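Local coordinates for interpain A (Prevotella intermedia, PDB 3BB7), which probably acts as a C10-family cysteine protease, made as a zymogen whose propeptide precedes the protease domain, at residues A[62-65]-A[66-70]; A[305-308]-A[309-312]; A[52-55]-A[56-60]; A[226-229]-A[230-233]. The protein carries 1 engineered substitution. All blocks are in the same frame, centred on the assembly; numbering follows the deposited sequence.

Contact 1: residues A[62-65]-A[66-70]; sequences ITNA and VKSNK. Unlike the reference sequence in segment 66-70: S68 (reference Asn).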
loop_
_atom_site.group_PDB
_atom_site.type_symbol
_atom_site.label_atom_id
_atom_site.label_comp_id
_atom_site.label_asym_id
_atom_site.label_seq_id
_atom_site.Cartn_x
_atom_site.Cartn_y
_atom_site.Cartn_z
ATOM N N ILE A 62 -19.805 1.174 -7.129
ATOM C CA ILE A 62 -21.116 1.627 -6.766
ATOM C C ILE A 62 -21.951 1.902 -8.037
ATOM O O ILE A 62 -23.123 1.473 -8.135
ATOM C CB ILE A 62 -21.080 2.859 -5.809
ATOM C CG1 ILE A 62 -20.475 2.444 -4.461
ATOM C CG2 ILE A 62 -22.497 3.421 -5.600
ATOM C CD1 ILE A 62 -20.270 3.572 -3.456
ATOM N N THR A 63 -21.375 2.608 -9.007
ATOM C CA THR A 63 -22.125 2.873 -10.227
ATOM C C THR A 63 -22.456 1.567 -10.970
ATOM O O THR A 63 -23.566 1.403 -11.479
ATOM C CB THR A 63 -21.438 3.908 -11.124
ATOM O OG1 THR A 63 -20.187 3.415 -11.571
ATOM C CG2 THR A 63 -21.215 5.204 -10.347
ATOM N N ASN A 64 -21.528 0.615 -10.975
ATOM C CA ASN A 64 -21.814 -0.634 -11.650
ATOM C C ASN A 64 -22.904 -1.444 -10.925
ATOM O O ASN A 64 -23.774 -2.038 -11.563
ATOM C CB ASN A 64 -20.541 -1.488 -11.720
ATOM C CG ASN A 64 -20.775 -2.862 -12.359
ATOM O OD1 ASN A 64 -20.930 -3.872 -11.657
ATOM N ND2 ASN A 64 -20.797 -2.903 -13.687
ATOM N N ALA A 65 -22.870 -1.429 -9.591
ATOM C CA ALA A 65 -23.909 -2.089 -8.801
ATOM C C ALA A 65 -25.277 -1.540 -9.100
ATOM O O ALA A 65 -26.247 -2.283 -9.273
ATOM C CB ALA A 65 -23.617 -1.938 -7.327
ATOM N N VAL A 66 -25.372 -0.218 -9.130
ATOM C CA VAL A 66 -26.641 0.435 -9.411
ATOM C C VAL A 66 -27.129 0.099 -10.834
ATOM O O VAL A 66 -28.313 -0.221 -11.015
ATOM C CB VAL A 66 -26.516 1.976 -9.190
ATOM C CG1 VAL A 66 -27.674 2.746 -9.773
ATOM C CG2 VAL A 66 -26.269 2.284 -7.701
ATOM N N LYS A 67 -26.218 0.134 -11.815
ATOM C CA LYS A 67 -26.579 -0.150 -13.216
ATOM C C LYS A 67 -27.109 -1.573 -13.369
ATOM O O LYS A 67 -28.078 -1.803 -14.113
ATOM C CB LYS A 67 -25.349 0.013 -14.102
ATOM C CG LYS A 67 -25.554 -0.499 -15.543
ATOM C CD LYS A 67 -24.562 0.071 -16.561
ATOM C CE LYS A 67 -23.133 -0.250 -16.287
ATOM N NZ LYS A 67 -22.263 0.404 -17.360
ATOM N N SER A 68 -26.449 -2.507 -12.682
ATOM C CA SER A 68 -26.758 -3.938 -12.782
ATOM C C SER A 68 -27.803 -4.363 -11.734
ATOM O O SER A 68 -28.276 -5.521 -11.735
ATOM C CB SER A 68 -25.478 -4.774 -12.675
ATOM O OG SER A 68 -24.601 -4.581 -13.813
ATOM N N ASN A 69 -28.206 -3.420 -10.880
ATOM C CA ASN A 69 -29.200 -3.660 -9.825
ATOM C C ASN A 69 -28.825 -4.854 -8.950
ATOM O O ASN A 69 -29.672 -5.694 -8.610
ATOM C CB ASN A 69 -30.584 -3.874 -10.435
ATOM C CG ASN A 69 -31.693 -3.500 -9.496
ATOM O OD1 ASN A 69 -31.651 -2.456 -8.829
ATOM N ND2 ASN A 69 -32.732 -4.340 -9.458
ATOM N N LYS A 70 -27.548 -4.929 -8.596
ATOM C CA LYS A 70 -27.027 -6.029 -7.802
ATOM C C LYS A 70 -26.380 -5.431 -6.568
ATOM O O LYS A 70 -25.449 -4.624 -6.693
ATOM C CB LYS A 70 -25.991 -6.807 -8.610
ATOM C CG LYS A 70 -25.004 -7.689 -7.798
ATOM C CD LYS A 70 -25.478 -9.142 -7.617
ATOM C CE LYS A 70 -26.075 -9.406 -6.230
ATOM N NZ LYS A 70 -25.072 -9.295 -5.125
#
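V66 lays CG2 against the carbonyl of I62, 3.3 Å from I62 O, the same oxygen that accepts the V66 N hydrogen bond. V66 CG2 also stands 4.5 Å from I62 CG2, so the two branched side chains meet loosely through their methyl branches along one face of the helix. N64 and S68 line up in the same four-residue step on another face. There the link is carried by the backbone, S68 N donating to N64 O at 2.9 Å, while S68 CB rests 3.4 Å from that oxygen. T63 turns its hydroxyl back down the helix, where D59 and E60 supply carbonyl acceptors. The chain then curls around A65: K70 O comes within 3.3 Å of A65 CB, and K70 N donates to A65 O at 3.0 Å. A weak bond of 3.2 Å from N69 N to V66 O closes the smaller loop inside it. A65 also packs on L72, which follows the turn. N69, with a positive phi of 53°, is the C-prime residue, and the pair of nested bonds is the Schellman motif that terminates helix 49-68.

Contact 2: residues A[305-308]-A[309-312]; sequences YSFT and AEQD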
loop_
_atom_site.group_PDB
_atom_site.type_symbol
_atom_site.label_atom_id
_atom_site.label_comp_id
_atom_site.label_asym_id
_atom_site.label_seq_id
_atom_site.Cartn_x
_atom_site.Cartn_y
_atom_site.Cartn_z
ATOM N N TYR A 305 -9.772 -3.470 -17.945
ATOM C CA TYR A 305 -9.538 -2.032 -18.037
ATOM C C TYR A 305 -10.145 -1.191 -16.913
ATOM O O TYR A 305 -10.009 0.044 -16.918
ATOM C CB TYR A 305 -10.068 -1.534 -19.384
ATOM C CG TYR A 305 -9.361 -2.156 -20.545
ATOM C CD1 TYR A 305 -10.073 -2.779 -21.570
ATOM C CD2 TYR A 305 -7.971 -2.124 -20.616
ATOM C CE1 TYR A 305 -9.394 -3.352 -22.666
ATOM C CE2 TYR A 305 -7.286 -2.688 -21.689
ATOM C CZ TYR A 305 -7.993 -3.297 -22.705
ATOM O OH TYR A 305 -7.278 -3.829 -23.765
ATOM N N SER A 306 -10.816 -1.853 -15.971
ATOM C CA SER A 306 -11.475 -1.179 -14.845
ATOM C C SER A 306 -10.455 -0.794 -13.777
ATOM O O SER A 306 -9.372 -1.345 -13.720
ATOM C CB SER A 306 -12.488 -2.122 -14.198
ATOM O OG SER A 306 -11.853 -3.289 -13.689
ATOM N N PHE A 307 -10.813 0.143 -12.911
ATOM C CA PHE A 307 -9.973 0.423 -11.746
ATOM C C PHE A 307 -9.861 -0.779 -10.823
ATOM O O PHE A 307 -8.827 -0.987 -10.211
ATOM C CB PHE A 307 -10.549 1.602 -10.953
ATOM C CG PHE A 307 -10.452 2.914 -11.671
ATOM C CD1 PHE A 307 -9.237 3.587 -11.734
ATOM C CD2 PHE A 307 -11.571 3.468 -12.287
ATOM C CE1 PHE A 307 -9.138 4.794 -12.410
ATOM C CE2 PHE A 307 -11.487 4.682 -12.950
ATOM C CZ PHE A 307 -10.268 5.342 -13.012
ATOM N N THR A 308 -10.932 -1.568 -10.691
ATOM C CA THR A 308 -10.934 -2.695 -9.722
ATOM C C THR A 308 -10.110 -3.886 -10.166
ATOM O O THR A 308 -9.761 -4.760 -9.366
ATOM C CB THR A 308 -12.346 -3.202 -9.375
ATOM O OG1 THR A 308 -13.032 -3.568 -10.584
ATOM C CG2 THR A 308 -13.127 -2.156 -8.652
ATOM N N ALA A 309 -9.801 -3.936 -11.455
ATOM C CA ALA A 309 -8.964 -5.003 -11.957
ATOM C C ALA A 309 -7.537 -4.836 -11.429
ATOM O O ALA A 309 -6.765 -5.792 -11.380
ATOM C CB ALA A 309 -8.979 -4.980 -13.473
ATOM N N GLU A 310 -7.197 -3.621 -11.007
ATOM C CA GLU A 310 -5.829 -3.289 -10.558
ATOM C C GLU A 310 -5.625 -3.648 -9.086
ATOM O O GLU A 310 -5.348 -2.774 -8.237
ATOM C CB GLU A 310 -5.556 -1.805 -10.837
ATOM C CG GLU A 310 -5.824 -1.436 -12.313
ATOM C CD GLU A 310 -5.867 0.054 -12.563
ATOM O OE1 GLU A 310 -5.825 0.842 -11.589
ATOM O OE2 GLU A 310 -5.960 0.441 -13.761
ATOM N N GLN A 311 -5.733 -4.947 -8.789
ATOM C CA GLN A 311 -5.585 -5.430 -7.411
ATOM C C GLN A 311 -4.773 -6.702 -7.387
ATOM O O GLN A 311 -5.245 -7.764 -7.798
ATOM C CB GLN A 311 -6.940 -5.701 -6.760
ATOM C CG GLN A 311 -7.775 -4.463 -6.517
ATOM C CD GLN A 311 -9.095 -4.820 -5.875
ATOM O OE1 GLN A 311 -9.164 -5.103 -4.664
ATOM N NE2 GLN A 311 -10.157 -4.803 -6.670
ATOM N N ASP A 312 -3.532 -6.543 -6.954
ATOM C CA ASP A 312 -2.579 -7.619 -6.826
ATOM C C ASP A 312 -2.131 -7.625 -5.375
ATOM O O ASP A 312 -2.219 -6.598 -4.684
ATOM C CB ASP A 312 -1.335 -7.352 -7.686
ATOM C CG ASP A 312 -1.664 -7.036 -9.132
ATOM O OD1 ASP A 312 -1.017 -6.122 -9.702
ATOM O OD2 ASP A 312 -2.570 -7.680 -9.698
HETATM O O HOH W 1 -7.352 -1.483 -15.368
#
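The amide of Q311 reaches back to the carbonyl of T308 and makes the firm part of this turn: NE2 donates to T308 O at 2.7 Å, in the carbonyl plane and on a lone pair, with the acceptor close to the plane of the amide itself. An extended chain beyond CG (chi2 180°) carries the amide that far. Its rotation is further fixed from outside, since NE2 also meets L299 O while OE1 is bonded by Y253 and R229. Alongside, E310 N donates to F307 O at 3.2 Å from above the carbonyl plane, and F307 O also accepts a hydrogen bond from W53 NE1. S306 OG, which a chi1 of 61° places between the backbone N and the carbonyl carbon, touches A309 CB at 3.3 Å; its link to A309 N is weak, and N303 O is its stronger partner. The looser side is at E310 OE2, where a water bridges the two segments, 2.6 Å from S306 O and 2.9 Å from E310 OE2. The other carboxylate oxygen, E310 OE1, is hydrogen-bonded to NE2 of H267, the predicted proton acceptor. A type I beta turn from F307 to E310 is thus followed directly by an inverse gamma turn centred on E310, and together they hold a carboxylate against the probable active-site histidine.

Contact 3: residues A[52-55]-A[56-60]; sequences KWWL and KAIDE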
loop_
_atom_site.group_PDB
_atom_site.type_symbol
_atom_site.label_atom_id
_atom_site.label_comp_id
_atom_site.label_asym_id
_atom_site.label_seq_id
_atom_site.Cartn_x
_atom_site.Cartn_y
_atom_site.Cartn_z
ATOM N N LYS A 52 -6.419 7.956 -3.800
ATOM C CA LYS A 52 -7.131 8.408 -4.998
ATOM C C LYS A 52 -7.643 7.230 -5.831
ATOM O O LYS A 52 -8.795 7.260 -6.305
ATOM C CB LYS A 52 -6.230 9.325 -5.829
ATOM C CG LYS A 52 -6.144 10.705 -5.238
ATOM C CD LYS A 52 -5.313 11.642 -6.129
ATOM C CE LYS A 52 -5.622 13.106 -5.832
ATOM N NZ LYS A 52 -5.746 13.346 -4.359
ATOM N N TRP A 53 -6.814 6.188 -5.983
ATOM C CA TRP A 53 -7.238 4.971 -6.679
ATOM C C TRP A 53 -8.462 4.366 -5.988
ATOM O O TRP A 53 -9.463 4.034 -6.647
ATOM C CB TRP A 53 -6.116 3.921 -6.757
ATOM C CG TRP A 53 -6.671 2.603 -7.178
ATOM C CD1 TRP A 53 -7.001 2.202 -8.465
ATOM C CD2 TRP A 53 -7.065 1.531 -6.317
ATOM N NE1 TRP A 53 -7.511 0.921 -8.440
ATOM C CE2 TRP A 53 -7.591 0.497 -7.137
ATOM C CE3 TRP A 53 -7.006 1.339 -4.933
ATOM C CZ2 TRP A 53 -8.104 -0.697 -6.603
ATOM C CZ3 TRP A 53 -7.499 0.143 -4.389
ATOM C CH2 TRP A 53 -8.041 -0.865 -5.232
ATOM N N TRP A 54 -8.382 4.234 -4.669
ATOM C CA TRP A 54 -9.443 3.589 -3.907
ATOM C C TRP A 54 -10.773 4.341 -4.123
ATOM O O TRP A 54 -11.814 3.718 -4.335
ATOM C CB TRP A 54 -9.071 3.535 -2.422
ATOM C CG TRP A 54 -10.133 2.864 -1.605
ATOM C CD1 TRP A 54 -10.330 1.509 -1.441
ATOM C CD2 TRP A 54 -11.143 3.519 -0.826
ATOM N NE1 TRP A 54 -11.430 1.288 -0.632
ATOM C CE2 TRP A 54 -11.929 2.505 -0.218
ATOM C CE3 TRP A 54 -11.449 4.867 -0.579
ATOM C CZ2 TRP A 54 -13.042 2.800 0.567
ATOM C CZ3 TRP A 54 -12.542 5.161 0.226
ATOM C CH2 TRP A 54 -13.316 4.129 0.796
ATOM N N LEU A 55 -10.749 5.667 -4.083
ATOM C CA LEU A 55 -11.967 6.439 -4.323
ATOM C C LEU A 55 -12.528 6.187 -5.727
ATOM O O LEU A 55 -13.754 6.081 -5.907
ATOM C CB LEU A 55 -11.712 7.935 -4.128
ATOM C CG LEU A 55 -11.449 8.393 -2.687
ATOM C CD1 LEU A 55 -11.040 9.881 -2.692
ATOM C CD2 LEU A 55 -12.649 8.187 -1.769
ATOM N N LYS A 56 -11.650 6.130 -6.722
ATOM C CA LYS A 56 -12.095 5.860 -8.111
ATOM C C LYS A 56 -12.711 4.454 -8.242
ATOM O O LYS A 56 -13.757 4.276 -8.883
ATOM C CB LYS A 56 -10.922 6.047 -9.082
ATOM C CG LYS A 56 -10.496 7.519 -9.232
ATOM C CD LYS A 56 -9.512 7.708 -10.374
ATOM C CE LYS A 56 -9.514 9.162 -10.857
ATOM N NZ LYS A 56 -8.839 9.349 -12.195
ATOM N N ALA A 57 -12.081 3.474 -7.604
ATOM C CA ALA A 57 -12.574 2.092 -7.574
ATOM C C ALA A 57 -13.939 1.990 -6.847
ATOM O O ALA A 57 -14.855 1.311 -7.329
ATOM C CB ALA A 57 -11.539 1.201 -6.893
ATOM N N ILE A 58 -14.086 2.711 -5.737
ATOM C CA ILE A 58 -15.380 2.770 -5.033
ATOM C C ILE A 58 -16.463 3.350 -5.934
ATOM O O ILE A 58 -17.548 2.767 -6.082
ATOM C CB ILE A 58 -15.208 3.602 -3.734
ATOM C CG1 ILE A 58 -14.418 2.812 -2.671
ATOM C CG2 ILE A 58 -16.547 4.105 -3.180
ATOM C CD1 ILE A 58 -15.169 1.643 -1.999
ATOM N N ASP A 59 -16.174 4.496 -6.537
ATOM C CA ASP A 59 -17.123 5.121 -7.465
ATOM C C ASP A 59 -17.529 4.141 -8.578
ATOM O O ASP A 59 -18.718 4.007 -8.864
ATOM C CB ASP A 59 -16.534 6.423 -8.034
ATOM C CG ASP A 59 -17.441 7.060 -9.048
ATOM O OD1 ASP A 59 -17.221 6.806 -10.251
ATOM O OD2 ASP A 59 -18.384 7.783 -8.639
ATOM N N GLU A 60 -16.551 3.423 -9.162
ATOM C CA GLU A 60 -16.798 2.460 -10.226
ATOM C C GLU A 60 -17.707 1.332 -9.747
ATOM O O GLU A 60 -18.680 0.971 -10.421
ATOM C CB GLU A 60 -15.454 1.901 -10.688
ATOM C CG GLU A 60 -15.513 0.947 -11.857
ATOM C CD GLU A 60 -14.125 0.445 -12.196
ATOM O OE1 GLU A 60 -13.509 0.958 -13.172
ATOM O OE2 GLU A 60 -13.647 -0.446 -11.469
#
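W53 O receives the shortest backbone bond of this helical turn, from A57 N at 2.8 Å and nearly along the C=O axis. The same pair meets again through side chains: A57 CB lies over one face of the W53 indole, 4.2 Å from the centroid of the six-membered ring, as a CH-pi contact displaced toward the rim. W54 and I58 repeat the theme more closely one residue on. I58 CG1, set beside its backbone N by chi1 of -73°, stands 3.6 Å from the centroid of the W54 six-membered ring and 17° off its normal. CD1 of I58 extends the cover, 3.5 Å from W54 CZ2. In both tryptophans CG is anti to the backbone N, which puts each ring beside the residue four further on. W54 gives its NE1 hydrogen to K295 O and meets Y294 edge-to-face, whereas W53 stacks on H267, the predicted proton acceptor. On the outer side, K56 runs its aliphatic chain past K52 O, with CG 3.4 Å away. An i to i+4 aromatic-aliphatic helix packing is thereby put to use in the inhibitor-like prodomain, where helix 49-68 lays a tryptophan on the predicted active-site histidine, consistent with a blocked zymogen.

Contact 4: residues A[226-229]-A[230-233]; sequences YITR and ANYT. Unlike the reference sequence in segment 230-233: N231 (reference Asp).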
loop_
_atom_site.group_PDB
_atom_site.type_symbol
_atom_site.label_atom_id
_atom_site.label_comp_id
_atom_site.label_asym_id
_atom_site.label_seq_id
_atom_site.Cartn_x
_atom_site.Cartn_y
_atom_site.Cartn_z
ATOM N N TYR A 226 3.335 -13.266 -5.930
ATOM C CA TYR A 226 2.333 -12.314 -6.346
ATOM C C TYR A 226 1.091 -13.089 -6.798
ATOM O O TYR A 226 1.214 -14.112 -7.485
ATOM C CB TYR A 226 2.932 -11.475 -7.508
ATOM C CG TYR A 226 2.040 -11.157 -8.698
ATOM C CD1 TYR A 226 2.207 -11.811 -9.920
ATOM C CD2 TYR A 226 1.051 -10.189 -8.599
ATOM C CE1 TYR A 226 1.392 -11.517 -10.993
ATOM C CE2 TYR A 226 0.239 -9.860 -9.684
ATOM C CZ TYR A 226 0.408 -10.538 -10.864
ATOM O OH TYR A 226 -0.411 -10.211 -11.919
ATOM N N ILE A 227 -0.084 -12.606 -6.401
ATOM C CA ILE A 227 -1.360 -13.143 -6.922
ATOM C C ILE A 227 -2.255 -11.989 -7.345
ATOM O O ILE A 227 -2.089 -10.863 -6.858
ATOM C CB ILE A 227 -2.052 -14.059 -5.886
ATOM C CG1 ILE A 227 -2.439 -13.304 -4.599
ATOM C CG2 ILE A 227 -1.156 -15.313 -5.607
ATOM C CD1 ILE A 227 -3.294 -14.151 -3.660
ATOM N N THR A 228 -3.181 -12.254 -8.262
ATOM C CA THR A 228 -4.037 -11.185 -8.747
ATOM C C THR A 228 -5.520 -11.480 -8.498
ATOM O O THR A 228 -5.971 -12.625 -8.602
ATOM C CB THR A 228 -3.727 -10.847 -10.195
ATOM O OG1 THR A 228 -4.277 -9.549 -10.524
ATOM C CG2 THR A 228 -4.285 -11.879 -11.118
ATOM N N ARG A 229 -6.260 -10.435 -8.115
ATOM C CA ARG A 229 -7.626 -10.639 -7.638
ATOM C C ARG A 229 -8.561 -11.218 -8.683
ATOM O O ARG A 229 -9.474 -11.947 -8.333
ATOM C CB ARG A 229 -8.212 -9.339 -7.071
ATOM C CG ARG A 229 -9.499 -9.616 -6.318
ATOM C CD ARG A 229 -9.990 -8.373 -5.614
ATOM N NE ARG A 229 -11.329 -8.618 -5.103
ATOM C CZ ARG A 229 -11.907 -7.918 -4.124
ATOM N NH1 ARG A 229 -11.266 -6.911 -3.522
ATOM N NH2 ARG A 229 -13.135 -8.248 -3.733
ATOM N N ALA A 230 -8.329 -10.914 -9.962
ATOM C CA ALA A 230 -9.214 -11.396 -11.010
ATOM C C ALA A 230 -9.307 -12.921 -11.052
ATOM O O ALA A 230 -10.284 -13.455 -11.558
ATOM C CB ALA A 230 -8.768 -10.869 -12.356
ATOM N N ASN A 231 -8.317 -13.600 -10.470
ATOM C CA ASN A 231 -8.320 -15.063 -10.413
ATOM C C ASN A 231 -9.167 -15.672 -9.290
ATOM O O ASN A 231 -9.341 -16.887 -9.238
ATOM C CB ASN A 231 -6.878 -15.576 -10.265
ATOM C CG ASN A 231 -6.054 -15.413 -11.527
ATOM O OD1 ASN A 231 -4.841 -15.522 -11.479
ATOM N ND2 ASN A 231 -6.701 -15.171 -12.652
ATOM N N TYR A 232 -9.686 -14.830 -8.402
ATOM C CA TYR A 232 -10.386 -15.285 -7.188
ATOM C C TYR A 232 -11.786 -14.699 -7.067
ATOM O O TYR A 232 -12.030 -13.528 -7.422
ATOM C CB TYR A 232 -9.607 -14.856 -5.947
ATOM C CG TYR A 232 -8.231 -15.520 -5.877
ATOM C CD1 TYR A 232 -7.142 -14.970 -6.543
ATOM C CD2 TYR A 232 -8.026 -16.685 -5.132
ATOM C CE1 TYR A 232 -5.877 -15.590 -6.496
ATOM C CE2 TYR A 232 -6.772 -17.297 -5.082
ATOM C CZ TYR A 232 -5.706 -16.726 -5.727
ATOM O OH TYR A 232 -4.481 -17.347 -5.657
ATOM N N THR A 233 -12.710 -15.466 -6.484
ATOM C CA THR A 233 -13.983 -14.850 -6.110
ATOM C C THR A 233 -13.740 -13.910 -4.923
ATOM O O THR A 233 -12.703 -14.008 -4.227
ATOM C CB THR A 233 -15.022 -15.871 -5.681
ATOM O OG1 THR A 233 -14.566 -16.497 -4.477
ATOM C CG2 THR A 233 -15.249 -16.940 -6.770
HETATM O O HOH W 2 -3.192 -14.910 -9.366
HETATM O O HOH W 3 -6.818 -8.499 -10.932
HETATM O O HOH W 4 -12.540 -10.966 -6.256
#
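Two backbone hydrogen bonds tie the end of the strand to the turn that follows: N231 N donates to T228 O at 3.2 Å, and Y232 N to R229 O at 2.9 Å. Both donors stand above the carbonyl planes rather than on a lone pair, as is common for i+3 to i bonds in a tight turn. The T228 carbonyl serves a second group, because Y232 CD1 comes to 3.3 Å from T228 O and brings the ring edge up to it, in plane. T228 CG2 also comes to 3.7 Å from N231 OD1. Apolar contact is made by I227 and Y232, whose side chains cross at about a right angle. I227 CD1 lies 4.1 Å from Y232 CZ, and W237 and I240 of the next helix pack around the pair. Water forms a further class. One molecule accepts from T228 N and donates to N231 OD1 at 2.7 Å; a second donates to T228 OG1 and accepts from A230 N; a third accepts from R229 NE, at the edge of the guanidinium and in its plane, and donates to Y232 O at 2.9 Å. Charge is handled largely beyond the turn. The R229 chain, extended from CG to NE (chi2 173°, chi3 170°), carries NH2 to a salt bridge with D234 and to D297 O, and NH1 to I296 O, while T228 OG1 binds D312. Ringed by acceptors, the buried guanidinium is probably kept charged and its rotation fixed, with waters completing the backbone polar groups of the turn.

Along the chain the order is contact 3, contact 1, contact 4, contact 2. Contacts 3 and 1 are successive parts of helix 49-68, their centres about 15 Å apart, and probably belong to the propeptide. Contact 4 leaves strand 225-228, an edge of the ten-stranded antiparallel sheet, and contact 2 leads into the neighbouring strand 312-315. Contact 2 lies between contacts 3 and 4: its centre is about 10 Å from each of theirs, and it touches both, whereas contacts 3 and 4 remain about 7 Å apart at their nearest atoms. The 305-312 loop therefore joins the prodomain helix to the protease end of the shared sheet beside the predicted active-site histidine, while contact 1 closes the helix farther out.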